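Local coordinates for protein arginase (Glaciozyma antarctica, PDB 5YNL) that probably catalyses the manganese-dependent hydrolysis of L-arginine to L-ornithine and urea, as a cold-adapted yeast member of the arginase family, at residues M254-V266 with G304-I318. Numbering follows the deposited sequence.
Sequences MFHVDKYGIGKVV and GGLTFREGHYICEAI
Two helices that cover one side of the parallel arginase sheet meet here, Ile262 and Val266 of 254-266 packing against Glu310, Tyr313 and Ile314 of 308-318. The segment axes approach to 9.9 Å and run 31° from parallel, and no direct hydrogen bond joins the segments. Val266 behaves as a knob in a hole formed by Tyr313, Ile314, Ala317 and Ile318: its CG1 lies 3.8 Å from Ala317 CB, while CG2 touches the Tyr313 ring at its edge, near the ring plane. Ile262 divides its branches. With CG1 anti to the backbone N (chi1 -162°), Ile262 CD1 is carried to Ile314 CG1 at 3.9 Å, and Ile262 CG2 lies against Glu310 CG at 3.7 Å. Ile262 and Ile314 both also touch Ile231 of strand 228-233, which places the interface over the sheet.

Glu310 is held through both carboxylate oxygens. Glu310 OE1 accepts from Thr307 N at 2.8 Å, on its anti side and 26° out of the carboxylate plane, while Glu310 N donates to Thr307 OG1 at 3.1 Å, the two reciprocal bonds of a capping box that starts helix 308-318. Glu310 OE2 accepts from a water 2.7 Å away that in turn accepts from Ile262 N, a backbone N-H with no bond to the preceding turn at the kink. A leucine in place of Glu310 would probably leave Thr307 N and this bridging water without their acceptor. Toward the loop, Met254 bends at chi2 and chi3, bringing SD 3.8 Å from Leu306 CD2 and CE against the Gly305 carbonyl carbon. Two near-parallel helices packed on one side of a parallel sheet are characteristic of the three-layer alpha/beta/alpha arginase fold.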
loop_
_atom_site.group_PDB
_atom_site.type_symbol
_atom_site.label_atom_id
_atom_site.label_comp_id
_atom_site.label_asym_id
_atom_site.label_seq_id
_atom_site.Cartn_x
_atom_site.Cartn_y
_atom_site.Cartn_z
ATOM N N MET A 254 16.792 0.505 -4.653
ATOM C CA MET A 254 17.144 1.654 -5.489
ATOM C C MET A 254 18.304 1.302 -6.406
ATOM O O MET A 254 18.389 1.814 -7.527
ATOM C CB MET A 254 17.471 2.896 -4.632
ATOM C CG MET A 254 16.275 3.486 -3.902
ATOM S SD MET A 254 14.901 3.818 -5.033
ATOM C CE MET A 254 15.657 5.108 -6.035
ATOM N N PHE A 255 19.175 0.416 -5.930
ATOM C CA PHE A 255 20.257 -0.144 -6.749
ATOM C C PHE A 255 19.687 -0.812 -8.000
ATOM O O PHE A 255 20.121 -0.532 -9.102
ATOM C CB PHE A 255 21.075 -1.131 -5.907
ATOM C CG PHE A 255 22.072 -1.945 -6.690
ATOM C CD1 PHE A 255 23.353 -1.444 -6.963
ATOM C CD2 PHE A 255 21.763 -3.236 -7.109
ATOM C CE1 PHE A 255 24.303 -2.223 -7.651
ATOM C CE2 PHE A 255 22.699 -4.007 -7.801
ATOM C CZ PHE A 255 23.964 -3.493 -8.074
ATOM N N HIS A 256 18.674 -1.658 -7.821
ATOM C CA HIS A 256 17.995 -2.321 -8.940
ATOM C C HIS A 256 17.199 -1.327 -9.775
ATOM O O HIS A 256 17.087 -1.492 -11.004
ATOM C CB HIS A 256 17.049 -3.406 -8.443
ATOM C CG HIS A 256 17.725 -4.481 -7.654
ATOM N ND1 HIS A 256 17.544 -4.631 -6.295
ATOM C CD2 HIS A 256 18.575 -5.465 -8.043
ATOM C CE1 HIS A 256 18.265 -5.667 -5.873
ATOM N NE2 HIS A 256 18.891 -6.187 -6.913
ATOM N N VAL A 257 16.624 -0.300 -9.140
ATOM C CA VAL A 257 15.914 0.657 -9.970
ATOM C C VAL A 257 16.929 1.372 -10.851
ATOM O O VAL A 257 16.722 1.478 -12.052
ATOM C CB VAL A 257 15.076 1.650 -9.184
ATOM C CG1 VAL A 257 14.608 2.765 -10.118
ATOM C CG2 VAL A 257 13.883 0.921 -8.478
ATOM N N ASP A 258 18.037 1.825 -10.273
ATOM C CA ASP A 258 19.071 2.470 -11.066
ATOM C C ASP A 258 19.531 1.548 -12.168
ATOM O O ASP A 258 19.572 1.924 -13.333
ATOM C CB ASP A 258 20.270 2.856 -10.193
ATOM C CG ASP A 258 19.926 3.922 -9.161
ATOM O OD1 ASP A 258 19.078 4.821 -9.464
ATOM O OD2 ASP A 258 20.509 3.837 -8.039
ATOM N N LYS A 259 19.831 0.316 -11.786
ATOM C CA LYS A 259 20.383 -0.681 -12.705
ATOM C C LYS A 259 19.492 -0.880 -13.925
ATOM O O LYS A 259 19.933 -0.671 -15.068
ATOM C CB LYS A 259 20.548 -2.023 -11.985
ATOM C CG LYS A 259 21.033 -3.145 -12.882
ATOM C CD LYS A 259 21.476 -4.361 -12.068
ATOM C CE LYS A 259 22.143 -5.384 -12.989
ATOM N NZ LYS A 259 22.521 -6.573 -12.215
ATOM N N TYR A 260 18.227 -1.226 -13.655
ATOM C CA TYR A 260 17.296 -1.677 -14.678
ATOM C C TYR A 260 16.330 -0.605 -15.179
ATOM O O TYR A 260 15.724 -0.763 -16.232
ATOM C CB TYR A 260 16.483 -2.859 -14.153
ATOM C CG TYR A 260 17.271 -4.114 -13.808
ATOM C CD1 TYR A 260 17.807 -4.909 -14.799
ATOM C CD2 TYR A 260 17.409 -4.539 -12.487
ATOM C CE1 TYR A 260 18.493 -6.074 -14.491
ATOM C CE2 TYR A 260 18.097 -5.708 -12.165
ATOM C CZ TYR A 260 18.631 -6.461 -13.173
ATOM O OH TYR A 260 19.317 -7.614 -12.881
ATOM N N GLY A 261 16.144 0.471 -14.414
ATOM C CA GLY A 261 15.121 1.455 -14.749
ATOM C C GLY A 261 13.787 0.955 -14.184
ATOM O O GLY A 261 13.540 -0.273 -14.100
ATOM N N ILE A 262 12.927 1.892 -13.764
ATOM C CA ILE A 262 11.663 1.525 -13.125
ATOM C C ILE A 262 10.778 0.746 -14.084
ATOM O O ILE A 262 9.941 -0.018 -13.654
ATOM C CB ILE A 262 10.910 2.777 -12.576
ATOM C CG1 ILE A 262 9.828 2.388 -11.542
ATOM C CG2 ILE A 262 10.395 3.654 -13.743
ATOM C CD1 ILE A 262 10.352 1.922 -10.177
ATOM N N GLY A 263 10.978 0.921 -15.384
ATOM C CA GLY A 263 10.184 0.207 -16.367
ATOM C C GLY A 263 10.310 -1.299 -16.195
ATOM O O GLY A 263 9.319 -2.018 -15.910
ATOM N N LYS A 264 11.535 -1.779 -16.358
ATOM C CA LYS A 264 11.792 -3.193 -16.202
ATOM C C LYS A 264 11.520 -3.681 -14.767
ATOM O O LYS A 264 11.056 -4.798 -14.549
ATOM C CB LYS A 264 13.218 -3.500 -16.640
ATOM C CG LYS A 264 13.465 -4.967 -16.785
ATOM C CD LYS A 264 12.283 -5.706 -17.508
ATOM C CE LYS A 264 12.750 -7.062 -18.042
ATOM N NZ LYS A 264 13.849 -6.904 -19.074
ATOM N N VAL A 265 11.779 -2.833 -13.786
ATOM C CA VAL A 265 11.576 -3.234 -12.411
ATOM C C VAL A 265 10.108 -3.558 -12.135
ATOM O O VAL A 265 9.799 -4.571 -11.485
ATOM C CB VAL A 265 12.096 -2.187 -11.411
ATOM C CG1 VAL A 265 11.446 -2.376 -10.034
ATOM C CG2 VAL A 265 13.613 -2.276 -11.294
ATOM N N VAL A 266 9.204 -2.720 -12.625
ATOM C CA VAL A 266 7.798 -2.968 -12.368
ATOM C C VAL A 266 7.327 -4.230 -13.088
ATOM O O VAL A 266 6.528 -4.987 -12.566
ATOM C CB VAL A 266 6.904 -1.776 -12.772
ATOM C CG1 VAL A 266 5.428 -2.150 -12.596
ATOM C CG2 VAL A 266 7.269 -0.581 -11.926
ATOM N N GLY A 304 18.401 10.211 -3.194
ATOM C CA GLY A 304 18.515 8.772 -3.409
ATOM C C GLY A 304 17.216 7.968 -3.408
ATOM O O GLY A 304 17.249 6.723 -3.448
ATOM N N GLY A 305 16.073 8.653 -3.375
ATOM C CA GLY A 305 14.792 7.966 -3.445
ATOM C C GLY A 305 14.219 7.950 -4.857
ATOM O O GLY A 305 14.842 8.496 -5.778
ATOM N N LEU A 306 13.059 7.325 -5.052
ATOM C CA LEU A 306 12.387 7.376 -6.353
ATOM C C LEU A 306 12.154 8.843 -6.765
ATOM O O LEU A 306 11.975 9.697 -5.905
ATOM C CB LEU A 306 11.040 6.617 -6.328
ATOM C CG LEU A 306 11.103 5.096 -6.116
ATOM C CD1 LEU A 306 9.675 4.495 -5.944
ATOM C CD2 LEU A 306 11.874 4.405 -7.264
ATOM N N THR A 307 12.194 9.156 -8.058
ATOM C CA THR A 307 11.721 10.476 -8.490
ATOM C C THR A 307 10.198 10.451 -8.478
ATOM O O THR A 307 9.592 9.373 -8.353
ATOM C CB THR A 307 12.149 10.813 -9.895
ATOM O OG1 THR A 307 11.542 9.870 -10.803
ATOM C CG2 THR A 307 13.680 10.799 -9.999
ATOM N N PHE A 308 9.574 11.615 -8.631
ATOM C CA PHE A 308 8.124 11.639 -8.734
ATOM C C PHE A 308 7.640 10.845 -9.945
ATOM O O PHE A 308 6.671 10.089 -9.849
ATOM C CB PHE A 308 7.571 13.044 -8.839
ATOM C CG PHE A 308 6.152 13.064 -9.339
ATOM C CD1 PHE A 308 5.101 12.701 -8.496
ATOM C CD2 PHE A 308 5.861 13.406 -10.668
ATOM C CE1 PHE A 308 3.780 12.685 -8.955
ATOM C CE2 PHE A 308 4.535 13.392 -11.132
ATOM C CZ PHE A 308 3.493 13.021 -10.267
ATOM N N ARG A 309 8.308 11.038 -11.081
ATOM C CA ARG A 309 7.965 10.316 -12.305
ATOM C C ARG A 309 7.938 8.792 -12.086
ATOM O O ARG A 309 6.963 8.134 -12.464
ATOM C CB ARG A 309 8.874 10.727 -13.478
ATOM C CG ARG A 309 8.379 11.966 -14.245
ATOM C CD ARG A 309 9.408 12.477 -15.253
ATOM N NE ARG A 309 9.971 11.405 -16.084
ATOM C CZ ARG A 309 10.956 11.562 -16.973
ATOM N NH1 ARG A 309 11.493 12.757 -17.164
ATOM N NH2 ARG A 309 11.404 10.517 -17.662
ATOM N N GLU A 310 8.965 8.248 -11.435
ATOM C CA GLU A 310 9.002 6.819 -11.110
ATOM C C GLU A 310 7.866 6.385 -10.191
ATOM O O GLU A 310 7.294 5.308 -10.392
ATOM C CB GLU A 310 10.353 6.411 -10.488
ATOM C CG GLU A 310 11.524 6.299 -11.482
ATOM C CD GLU A 310 12.885 6.431 -10.802
ATOM O OE1 GLU A 310 12.934 6.946 -9.660
ATOM O OE2 GLU A 310 13.902 6.039 -11.402
ATOM N N GLY A 311 7.545 7.181 -9.175
ATOM C CA GLY A 311 6.422 6.854 -8.304
ATOM C C GLY A 311 5.125 6.871 -9.112
ATOM O O GLY A 311 4.202 6.065 -8.899
ATOM N N HIS A 312 5.063 7.795 -10.065
ATOM C CA HIS A 312 3.916 7.897 -10.946
ATOM C C HIS A 312 3.800 6.707 -11.905
ATOM O O HIS A 312 2.722 6.124 -12.052
ATOM C CB HIS A 312 3.999 9.169 -11.758
ATOM C CG HIS A 312 2.751 9.464 -12.512
ATOM N ND1 HIS A 312 1.858 10.422 -12.104
ATOM C CD2 HIS A 312 2.250 8.919 -13.644
ATOM C CE1 HIS A 312 0.843 10.457 -12.961
ATOM N NE2 HIS A 312 1.060 9.556 -13.897
ATOM N N TYR A 313 4.900 6.376 -12.583
ATOM C CA TYR A 313 4.920 5.209 -13.462
ATOM C C TYR A 313 4.487 3.925 -12.735
ATOM O O TYR A 313 3.782 3.102 -13.305
ATOM C CB TYR A 313 6.279 5.015 -14.152
ATOM C CG TYR A 313 6.269 3.800 -15.050
ATOM C CD1 TYR A 313 5.783 3.880 -16.341
ATOM C CD2 TYR A 313 6.702 2.559 -14.587
ATOM C CE1 TYR A 313 5.739 2.773 -17.163
ATOM C CE2 TYR A 313 6.658 1.426 -15.415
ATOM C CZ TYR A 313 6.171 1.555 -16.700
ATOM O OH TYR A 313 6.115 0.461 -17.523
ATOM N N ILE A 314 4.905 3.744 -11.490
ATOM C CA ILE A 314 4.459 2.572 -10.743
ATOM C C ILE A 314 2.922 2.543 -10.702
ATOM O O ILE A 314 2.295 1.483 -10.932
ATOM C CB ILE A 314 5.015 2.546 -9.295
ATOM C CG1 ILE A 314 6.549 2.498 -9.299
ATOM C CG2 ILE A 314 4.464 1.374 -8.507
ATOM C CD1 ILE A 314 7.169 2.293 -7.871
ATOM N N CYS A 315 2.320 3.697 -10.415
ATOM C CA CYS A 315 0.872 3.790 -10.299
ATOM C C CYS A 315 0.199 3.614 -11.643
ATOM O O CYS A 315 -0.843 2.971 -11.727
ATOM C CB CYS A 315 0.454 5.125 -9.643
ATOM S SG CYS A 315 0.947 5.215 -7.886
ATOM N N GLU A 316 0.807 4.150 -12.697
ATOM C CA GLU A 316 0.244 3.998 -14.030
ATOM C C GLU A 316 0.343 2.537 -14.457
ATOM O O GLU A 316 -0.644 1.939 -14.887
ATOM C CB GLU A 316 0.971 4.897 -15.038
ATOM C CG GLU A 316 0.082 5.428 -16.154
ATOM C CD GLU A 316 0.662 6.669 -16.853
ATOM O OE1 GLU A 316 1.738 7.179 -16.414
ATOM O OE2 GLU A 316 0.042 7.135 -17.863
ATOM N N ALA A 317 1.531 1.958 -14.295
ATOM C CA ALA A 317 1.806 0.625 -14.805
ATOM C C ALA A 317 0.853 -0.355 -14.165
ATOM O O ALA A 317 0.283 -1.224 -14.847
ATOM C CB ALA A 317 3.242 0.221 -14.540
ATOM N N ILE A 318 0.659 -0.189 -12.860
ATOM C CA ILE A 318 -0.272 -1.024 -12.120
ATOM C C ILE A 318 -1.676 -0.757 -12.658
ATOM O O ILE A 318 -2.451 -1.690 -12.861
ATOM C CB ILE A 318 -0.228 -0.711 -10.624
ATOM C CG1 ILE A 318 0.831 -1.572 -9.910
ATOM C CG2 ILE A 318 -1.594 -1.013 -9.972
ATOM C CD1 ILE A 318 2.117 -1.803 -10.639
HETATM O O HOH W 1 13.652 4.755 -13.810
#